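Local coordinates for flavoprotein (PDB 5V8S), which probably works as an oxidoreductase and electron carrier, joining a metallo-beta-lactamase-like domain with a bound mu-oxo-diiron centre to a flavodoxin-like domain expected to bind FMN, at residues 144-147 with 152-155; 167-170 with 175-178; 265-270 with 314-319; 291-296 with 400-405. The protein carries 1 engineered substitution. One frame throughout, in Å; residues are numbered along the deposited sequence.

Contact 1 of 4, residues 144-147 with 152-155; sequences GEER and KKFK
Lys-155 leaves its strand with CG anti to the backbone N (chi1 -177°) and runs extended until a turn at chi4 swings NZ across to 144-147; Glu-146, with CG anti to its carbonyl carbon (chi1 -66°), reaches out to meet it. The ammonium is gripped twice. NZ of Lys-155 donates to Gly-144 O at 2.9 Å, tilted from the carbonyl plane, and to OE2 of Glu-146 at 3.2 Å through the lone pair facing away from the other carboxylate oxygen. The second oxygen, Glu-146 OE1, takes Lys-153 NZ at 3.1 Å nearly head-on, the lysine curling back through bends at chi3 and chi4. One carboxylate thus bridges two lysines of the facing strand, a network on the exposed side that should offset part of their charge. The next pair, Arg-147 with Phe-154, is the hydrogen-bonded one, its side chains on the face away from Glu-146: Arg-147 N donates to Phe-154 O at 2.8 Å, and Phe-154 N returns a bond to Arg-147 O at 2.9 Å. The phenylalanine itself turns away from 144-147 to pack on Leu-59 and Leu-172. Glu-146 with Lys-155 is the adjoining non-hydrogen-bonded pair, and Gly-144 and Glu-145 both face Phe-156, the glycine at positive phi. This is a G1 beta bulge leading into an antiparallel beta hairpin of the metallo-beta-lactamase-like domain, with 146-149 as an outermost strand of the sheet.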
# COMPACT_ATOMS: atom_id res chain seq x y z
N GLY A 144 -25.54 -1.65 -31.78
CA GLY A 144 -26.18 -0.86 -32.80
C GLY A 144 -27.69 -0.96 -32.81
O GLY A 144 -28.33 -0.29 -33.63
N GLU A 145 -28.27 -1.76 -31.93
CA GLU A 145 -29.70 -1.98 -31.95
C GLU A 145 -30.42 -0.69 -31.59
O GLU A 145 -29.98 0.08 -30.74
CB GLU A 145 -30.08 -3.07 -30.94
CG GLU A 145 -31.58 -3.32 -30.83
CD GLU A 145 -31.95 -4.59 -30.06
OE1 GLU A 145 -31.04 -5.40 -29.77
OE2 GLU A 145 -33.15 -4.77 -29.75
N GLU A 146 -31.55 -0.46 -32.25
CA GLU A 146 -32.35 0.72 -31.99
C GLU A 146 -33.69 0.27 -31.46
O GLU A 146 -34.23 -0.75 -31.87
CB GLU A 146 -32.53 1.54 -33.26
CG GLU A 146 -31.26 2.16 -33.79
CD GLU A 146 -31.42 2.79 -35.16
OE1 GLU A 146 -32.56 3.07 -35.56
OE2 GLU A 146 -30.40 2.99 -35.85
N ARG A 147 -34.23 1.03 -30.52
CA ARG A 147 -35.53 0.73 -29.96
C ARG A 147 -36.33 2.00 -29.85
O ARG A 147 -35.84 3.01 -29.37
CB ARG A 147 -35.40 0.06 -28.60
CG ARG A 147 -34.92 -1.37 -28.69
CD ARG A 147 -34.80 -2.01 -27.32
NE ARG A 147 -36.08 -2.52 -26.87
CZ ARG A 147 -36.52 -3.75 -27.09
NH1 ARG A 147 -35.79 -4.61 -27.77
NH2 ARG A 147 -37.70 -4.11 -26.63
N LYS A 152 -39.30 8.12 -29.36
CA LYS A 152 -37.92 8.44 -29.69
C LYS A 152 -37.13 7.18 -29.98
O LYS A 152 -37.43 6.09 -29.48
CB LYS A 152 -37.25 9.19 -28.53
CG LYS A 152 -38.01 10.45 -28.10
CD LYS A 152 -37.95 11.52 -29.17
CE LYS A 152 -38.56 12.81 -28.66
NZ LYS A 152 -38.44 13.89 -29.66
N LYS A 153 -36.07 7.34 -30.78
CA LYS A 153 -35.17 6.25 -31.12
C LYS A 153 -34.01 6.23 -30.12
O LYS A 153 -33.24 7.19 -30.03
CB LYS A 153 -34.63 6.51 -32.52
CG LYS A 153 -33.66 5.49 -33.06
CD LYS A 153 -33.14 5.93 -34.44
CE LYS A 153 -34.27 6.08 -35.48
NZ LYS A 153 -35.09 4.84 -35.68
N PHE A 154 -33.91 5.14 -29.34
CA PHE A 154 -32.75 4.90 -28.48
C PHE A 154 -31.82 3.93 -29.19
O PHE A 154 -32.25 2.86 -29.62
CB PHE A 154 -33.22 4.26 -27.17
CG PHE A 154 -33.89 5.21 -26.21
CD1 PHE A 154 -35.17 5.65 -26.43
CD2 PHE A 154 -33.21 5.66 -25.07
CE1 PHE A 154 -35.79 6.52 -25.55
CE2 PHE A 154 -33.83 6.51 -24.18
CZ PHE A 154 -35.13 6.95 -24.43
N LYS A 155 -30.55 4.28 -29.31
CA LYS A 155 -29.58 3.45 -30.00
C LYS A 155 -28.54 2.99 -28.99
O LYS A 155 -28.00 3.80 -28.24
CB LYS A 155 -28.90 4.24 -31.12
CG LYS A 155 -27.91 3.43 -31.94
CD LYS A 155 -27.37 4.23 -33.12
CE LYS A 155 -26.64 3.34 -34.10
NZ LYS A 155 -27.55 2.29 -34.69

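Contact 2 of 4, residues 167-170 with 175-178; sequences TMVT and ILFS
Met-168 meets 175-178 through a water, which donates to Met-168 O at 2.8 Å and to Ser-178 O at 2.7 Å, linking the two carbonyls across the strands beyond the Thr-170 and Phe-177 pair. Val-169 follows, its CB directed at the partner strand and its two methyls dividing the work. CG1, anti to the carbonyl carbon (chi1 -61°), lies against CA and CB of Ser-178, while CG2 meets CD1 of Leu-176 at 3.8 Å, the two side chains crossing obliquely. At the backbone, Val-169 CA makes a CA-H...O contact with Phe-177 O. Thr-170 then forms the antiparallel hydrogen-bonded pair with Phe-177. Its N donates to Phe-177 O at 3.0 Å in an almost straight bond (178° at the hydrogen), and Phe-177 N returns a bond to Thr-170 O at 2.8 Å. Thr-170 O also receives the CA-H of Leu-176 and lies at the edge of the Phe-177 ring, near its plane, 3.7 Å from CD1, so one carbonyl serves several neighbours. The threonine hydroxyl is bonded to Asn-96 OD1, and Ser-178 OG to Val-181 O. All the touching residues are buried, the side chain of Ser-178 about 10 Å from the mu-oxo-diiron. In the mixed sheet this hairpin lies between strand 152-158, beside 168-172, and the parallel strand 235-238, beside 175-179; Thr-170 packs on Ile-94 of strand 92-94 in the other sheet, and the Phe-177 ring stands edge-to-face with Tyr-55.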
# COMPACT_ATOMS: atom_id res chain seq x y z
N THR A 167 -20.19 -3.20 -20.60
CA THR A 167 -20.39 -1.76 -20.76
C THR A 167 -20.94 -1.42 -22.14
O THR A 167 -20.49 -1.93 -23.17
CB THR A 167 -19.10 -1.00 -20.46
OG1 THR A 167 -18.02 -1.46 -21.28
CG2 THR A 167 -18.70 -1.25 -19.08
N MET A 168 -21.94 -0.54 -22.14
CA MET A 168 -22.51 0.02 -23.35
C MET A 168 -22.84 1.48 -23.09
O MET A 168 -22.80 1.95 -21.95
CB MET A 168 -23.78 -0.74 -23.77
CG MET A 168 -24.93 -0.59 -22.81
SD MET A 168 -26.42 -1.36 -23.50
CE MET A 168 -27.63 -0.77 -22.33
N VAL A 169 -23.16 2.20 -24.15
CA VAL A 169 -23.62 3.57 -24.03
C VAL A 169 -24.95 3.67 -24.78
O VAL A 169 -25.20 2.92 -25.72
CB VAL A 169 -22.58 4.59 -24.55
CG1 VAL A 169 -21.28 4.51 -23.74
CG2 VAL A 169 -22.28 4.35 -26.00
N THR A 170 -25.80 4.59 -24.33
CA THR A 170 -27.13 4.80 -24.89
C THR A 170 -27.16 6.16 -25.58
O THR A 170 -26.83 7.18 -24.97
CB THR A 170 -28.18 4.75 -23.79
OG1 THR A 170 -28.20 3.44 -23.19
CG2 THR A 170 -29.58 5.04 -24.32
N ILE A 175 -27.74 12.87 -27.67
CA ILE A 175 -27.42 12.87 -26.25
C ILE A 175 -26.91 11.49 -25.88
O ILE A 175 -27.62 10.50 -26.10
CB ILE A 175 -28.65 13.25 -25.41
CG1 ILE A 175 -29.13 14.65 -25.82
CG2 ILE A 175 -28.34 13.16 -23.92
CD1 ILE A 175 -30.44 15.05 -25.18
N LEU A 176 -25.71 11.40 -25.32
CA LEU A 176 -25.10 10.12 -25.00
C LEU A 176 -25.10 9.92 -23.48
O LEU A 176 -24.48 10.71 -22.75
CB LEU A 176 -23.67 10.06 -25.54
CG LEU A 176 -23.03 8.67 -25.57
CD1 LEU A 176 -23.62 7.85 -26.70
CD2 LEU A 176 -21.53 8.77 -25.71
N PHE A 177 -25.80 8.89 -23.02
CA PHE A 177 -25.77 8.48 -21.62
C PHE A 177 -24.70 7.40 -21.53
O PHE A 177 -24.87 6.30 -22.06
CB PHE A 177 -27.13 7.93 -21.19
CG PHE A 177 -28.27 8.91 -21.33
CD1 PHE A 177 -28.99 9.00 -22.51
CD2 PHE A 177 -28.64 9.71 -20.26
CE1 PHE A 177 -30.06 9.90 -22.62
CE2 PHE A 177 -29.71 10.60 -20.36
CZ PHE A 177 -30.42 10.69 -21.54
N SER A 178 -23.57 7.73 -20.91
CA SER A 178 -22.37 6.94 -21.10
C SER A 178 -21.86 6.26 -19.84
O SER A 178 -20.85 5.57 -19.91
CB SER A 178 -21.26 7.83 -21.67
OG SER A 178 -21.07 8.97 -20.87
O HOH W 1 -20.76 2.87 -20.32

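Contact 3 of 4, residues 265-270 with 314-319; sequences KGKVTV and LKDIPD
Lys-267 passes its aliphatic chain slantwise over Asp-319, CD coming within 3.7 Å of Asp-319 OD1 and CB and CG passing close to Asp-319 O. The chain is fully extended, with CG anti to the backbone N (chi1 -179°) and every later torsion near 180°, which carries the ammonium from the strand to the last turn of helix 310-316 and the loop that follows it. There NZ is held by two carboxylates. Lys-267 NZ donates to Asp-316 OD1 at 2.7 Å, on its anti side, and to Asp-319 OD1 at 2.8 Å, on its syn side, both with the nitrogen somewhat out of the carboxylate plane. The lysine crosses Asp-316 at about a right angle. A water completes the grip: it accepts from Lys-267 NZ at 3.1 Å and donates to Asp-319 OD2 at 2.6 Å, closing a ring with the second aspartate. Two anionic groups around one ammonium probably keep the lysine charged although its residue is largely buried. Asp-316 is steadied from its other oxygen, OD2, which is hydrogen-bonded to Tyr-300 OH. Further along the strand Thr-269 OG1 lies 3.6 Å from Asp-316 O; the two are linked through Ser-320 OG, which is hydrogen-bonded to both. Backbone bonds join Lys-267 to Glu-321 and Thr-269 to Ala-322 and Ile-324, while the other edge of the strand pairs with 296-302. The contact thus ties the start of an inner strand of the parallel sheet to a covering helix and the turn after it, the alternating beta-alpha architecture of the flavodoxin-like fold.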
# COMPACT_ATOMS: atom_id res chain seq x y z
N LYS A 265 5.08 18.91 -22.53
CA LYS A 265 6.50 19.15 -22.68
C LYS A 265 7.10 19.62 -21.37
O LYS A 265 6.55 20.50 -20.70
CB LYS A 265 6.76 20.19 -23.77
CG LYS A 265 7.37 19.59 -24.99
CD LYS A 265 8.80 19.19 -24.75
CE LYS A 265 9.35 18.30 -25.85
NZ LYS A 265 10.65 17.69 -25.48
N GLY A 266 8.23 19.01 -21.00
CA GLY A 266 8.94 19.36 -19.80
C GLY A 266 8.54 18.55 -18.58
O GLY A 266 9.28 18.57 -17.58
N LYS A 267 7.42 17.84 -18.62
CA LYS A 267 6.94 17.12 -17.44
C LYS A 267 7.67 15.79 -17.28
O LYS A 267 7.66 14.94 -18.18
CB LYS A 267 5.43 16.87 -17.53
CG LYS A 267 4.91 16.14 -16.30
CD LYS A 267 3.40 16.17 -16.21
CE LYS A 267 2.88 15.38 -15.02
NZ LYS A 267 1.39 15.40 -14.92
N VAL A 268 8.28 15.60 -16.12
CA VAL A 268 8.90 14.33 -15.73
C VAL A 268 8.37 13.98 -14.35
O VAL A 268 8.30 14.85 -13.47
CB VAL A 268 10.44 14.46 -15.72
CG1 VAL A 268 11.09 13.20 -15.18
CG2 VAL A 268 10.95 14.76 -17.14
N THR A 269 7.98 12.73 -14.15
CA THR A 269 7.52 12.28 -12.84
C THR A 269 8.61 11.42 -12.20
O THR A 269 9.11 10.47 -12.82
CB THR A 269 6.15 11.57 -12.91
OG1 THR A 269 5.17 12.49 -13.39
CG2 THR A 269 5.70 11.13 -11.54
N VAL A 270 8.98 11.78 -10.98
CA VAL A 270 10.09 11.16 -10.25
C VAL A 270 9.47 10.44 -9.06
O VAL A 270 8.78 11.06 -8.24
CB VAL A 270 11.08 12.22 -9.76
CG1 VAL A 270 12.26 11.55 -9.04
CG2 VAL A 270 11.57 13.07 -10.92
N LEU A 314 -0.47 7.65 -10.21
CA LEU A 314 -0.99 7.13 -11.46
C LEU A 314 -1.55 8.25 -12.33
O LEU A 314 -1.35 8.26 -13.55
CB LEU A 314 -2.05 6.07 -11.16
CG LEU A 314 -1.52 4.73 -10.67
CD1 LEU A 314 -2.66 3.88 -10.24
CD2 LEU A 314 -0.73 4.02 -11.73
N LYS A 315 -2.21 9.23 -11.71
CA LYS A 315 -2.77 10.36 -12.44
C LYS A 315 -1.72 11.12 -13.24
O LYS A 315 -2.04 11.69 -14.30
CB LYS A 315 -3.44 11.30 -11.44
CG LYS A 315 -3.85 12.62 -11.98
CD LYS A 315 -4.09 13.60 -10.84
CE LYS A 315 -2.79 14.15 -10.30
NZ LYS A 315 -3.09 15.20 -9.30
N ASP A 316 -0.50 11.16 -12.75
CA ASP A 316 0.54 11.98 -13.37
C ASP A 316 1.30 11.26 -14.47
O ASP A 316 2.06 11.91 -15.19
CB ASP A 316 1.48 12.54 -12.29
CG ASP A 316 0.95 13.84 -11.70
OD1 ASP A 316 0.48 14.69 -12.48
OD2 ASP A 316 0.93 14.00 -10.47
N ILE A 317 1.11 9.95 -14.65
CA ILE A 317 1.87 9.19 -15.63
C ILE A 317 1.52 9.55 -17.08
O ILE A 317 2.42 9.78 -17.90
CB ILE A 317 1.73 7.67 -15.41
CG1 ILE A 317 2.03 7.28 -13.96
CG2 ILE A 317 2.59 6.89 -16.41
CD1 ILE A 317 3.42 7.54 -13.55
N PRO A 318 0.23 9.59 -17.47
CA PRO A 318 -0.08 9.70 -18.91
C PRO A 318 0.57 10.87 -19.64
O PRO A 318 1.03 10.70 -20.77
CB PRO A 318 -1.61 9.77 -18.96
CG PRO A 318 -2.05 9.05 -17.71
CD PRO A 318 -1.00 9.45 -16.68
N ASP A 319 0.59 12.06 -19.04
CA ASP A 319 1.15 13.21 -19.72
C ASP A 319 2.58 13.51 -19.30
O ASP A 319 3.09 14.58 -19.60
CB ASP A 319 0.25 14.44 -19.63
CG ASP A 319 0.08 14.98 -18.24
OD1 ASP A 319 0.45 14.29 -17.27
OD2 ASP A 319 -0.41 16.12 -18.11
O HOH W 2 -0.60 17.57 -15.98

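Contact 4 of 4, residues 291-296 with 400-405; sequences KEKGFT and EAISLL
Ser-403 OG is held from two directions: Lys-293 NZ donates to it at 3.0 Å across the contact, and within its own helix it is hydrogen-bonded to Glu-399 O, one turn back. Lys-293 CE lies close by as well, 3.5 Å from Ser-403 OG. The lysine CG stands anti to the carbonyl carbon (chi1 -70°) and the chain stays extended as far as CE, where a bend at chi4 (-66°) turns the ammonium onto the hydroxyl. Glu-399 OE2 adds a long, weak ion pair to the same NZ. On the way the methylenes slant across Ile-402, whose CG2 meets Lys-293 CD at 3.6 Å and CE at 4.0 Å; that methyl, anti to its backbone N, is the part of the isoleucine presented to the lysine. Lys-293 is where helix 278-292 gives out: Gly-294, at positive phi, is the C' residue of a Schellman motif, with Gly-294 N bonded to Lys-291 O and Phe-295 N to Leu-290 O. In this flavodoxin-like domain the two helices, 278-292 and the C-terminal 395-409, run next to each other over the parallel sheet. Ile-402 also packs on Ser-289 and Leu-290, and on Leu-356 of strand 354-360. Beyond the Schellman turn Phe-295 packs against Lys-406 and Leu-409, farther along helix 395-409.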
# COMPACT_ATOMS: atom_id res chain seq x y z
N LYS A 291 15.76 20.22 -13.39
CA LYS A 291 15.36 21.62 -13.44
C LYS A 291 16.36 22.47 -14.22
O LYS A 291 15.97 23.34 -15.01
CB LYS A 291 15.21 22.17 -12.03
CG LYS A 291 14.03 21.64 -11.23
CD LYS A 291 14.16 22.11 -9.78
CE LYS A 291 12.87 22.00 -9.02
NZ LYS A 291 13.11 22.20 -7.56
N GLU A 292 17.65 22.23 -14.03
CA GLU A 292 18.66 23.01 -14.73
C GLU A 292 18.56 22.79 -16.23
O GLU A 292 18.88 23.70 -17.02
CB GLU A 292 20.05 22.62 -14.22
CG GLU A 292 21.20 23.38 -14.84
CD GLU A 292 22.54 22.99 -14.25
OE1 GLU A 292 22.60 21.95 -13.55
OE2 GLU A 292 23.53 23.72 -14.48
N LYS A 293 18.09 21.62 -16.66
CA LYS A 293 17.92 21.33 -18.07
C LYS A 293 16.53 21.67 -18.61
O LYS A 293 16.23 21.31 -19.76
CB LYS A 293 18.29 19.87 -18.35
CG LYS A 293 19.79 19.61 -18.22
CD LYS A 293 20.12 18.14 -18.25
CE LYS A 293 21.56 17.88 -17.84
NZ LYS A 293 22.54 18.44 -18.80
N GLY A 294 15.70 22.38 -17.85
CA GLY A 294 14.45 22.91 -18.35
C GLY A 294 13.21 22.08 -18.05
O GLY A 294 12.11 22.47 -18.45
N PHE A 295 13.35 20.96 -17.35
CA PHE A 295 12.20 20.13 -17.02
C PHE A 295 11.50 20.66 -15.77
O PHE A 295 12.08 21.38 -14.96
CB PHE A 295 12.63 18.69 -16.78
CG PHE A 295 13.19 18.01 -17.98
CD1 PHE A 295 12.36 17.49 -18.95
CD2 PHE A 295 14.57 17.89 -18.16
CE1 PHE A 295 12.88 16.88 -20.09
CE2 PHE A 295 15.09 17.26 -19.28
CZ PHE A 295 14.24 16.75 -20.24
N THR A 296 10.24 20.25 -15.60
CA THR A 296 9.44 20.58 -14.42
C THR A 296 9.03 19.28 -13.75
O THR A 296 8.03 18.65 -14.14
CB THR A 296 8.21 21.42 -14.79
OG1 THR A 296 8.63 22.61 -15.46
CG2 THR A 296 7.45 21.83 -13.53
N GLU A 400 25.10 12.61 -16.28
CA GLU A 400 25.10 11.82 -17.51
C GLU A 400 23.73 11.23 -17.78
O GLU A 400 23.26 11.22 -18.93
CB GLU A 400 26.13 10.69 -17.44
CG GLU A 400 27.55 11.12 -17.68
CD GLU A 400 28.55 9.97 -17.51
OE1 GLU A 400 28.14 8.88 -17.06
OE2 GLU A 400 29.74 10.19 -17.83
N ALA A 401 23.07 10.72 -16.74
CA ALA A 401 21.77 10.10 -16.93
C ALA A 401 20.74 11.13 -17.36
O ALA A 401 19.95 10.88 -18.27
CB ALA A 401 21.32 9.40 -15.65
N ILE A 402 20.72 12.28 -16.69
CA ILE A 402 19.76 13.31 -17.06
C ILE A 402 20.05 13.82 -18.48
O ILE A 402 19.12 14.08 -19.25
CB ILE A 402 19.74 14.45 -16.02
CG1 ILE A 402 19.51 13.91 -14.60
CG2 ILE A 402 18.68 15.47 -16.39
CD1 ILE A 402 18.33 12.98 -14.45
N SER A 403 21.33 13.97 -18.84
CA SER A 403 21.66 14.37 -20.21
C SER A 403 21.20 13.33 -21.23
O SER A 403 20.75 13.69 -22.32
CB SER A 403 23.16 14.58 -20.34
OG SER A 403 23.59 15.69 -19.58
N LEU A 404 21.32 12.05 -20.90
CA LEU A 404 20.84 11.00 -21.79
C LEU A 404 19.34 11.13 -22.01
O LEU A 404 18.85 11.01 -23.14
CB LEU A 404 21.18 9.64 -21.19
CG LEU A 404 20.91 8.40 -22.03
CD1 LEU A 404 21.81 8.40 -23.25
CD2 LEU A 404 21.13 7.14 -21.20
N LEU A 405 18.59 11.40 -20.93
CA LEU A 405 17.15 11.60 -21.04
C LEU A 405 16.82 12.81 -21.90
O LEU A 405 15.92 12.76 -22.75
CB LEU A 405 16.57 11.76 -19.63
CG LEU A 405 15.06 11.95 -19.61
CD1 LEU A 405 14.36 10.74 -20.22
CD2 LEU A 405 14.57 12.19 -18.20

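How the contacts relate
Contacts 1 and 2 belong to one sheet of the metallo-beta-lactamase-like domain, where Phe-154 CD2 rests 3.8 Å from Thr-170 CG2 across neighbouring strands. Contact 1 is a surface hairpin with charges outward, whereas contact 2 is wholly buried and relies on backbone bonds, apolar methyls and a water. Contacts 3 and 4 lie on the other side of the chain's centre, in the flavodoxin-like part, and are partly buried. They too meet, at Gly-266 O and Thr-296 N, 2.8 Å apart in a probable hydrogen bond. Each turns on one lysine, but contact 3 pairs it with two aspartates between strand and helix, contact 4 with a serine hydroxyl between helices.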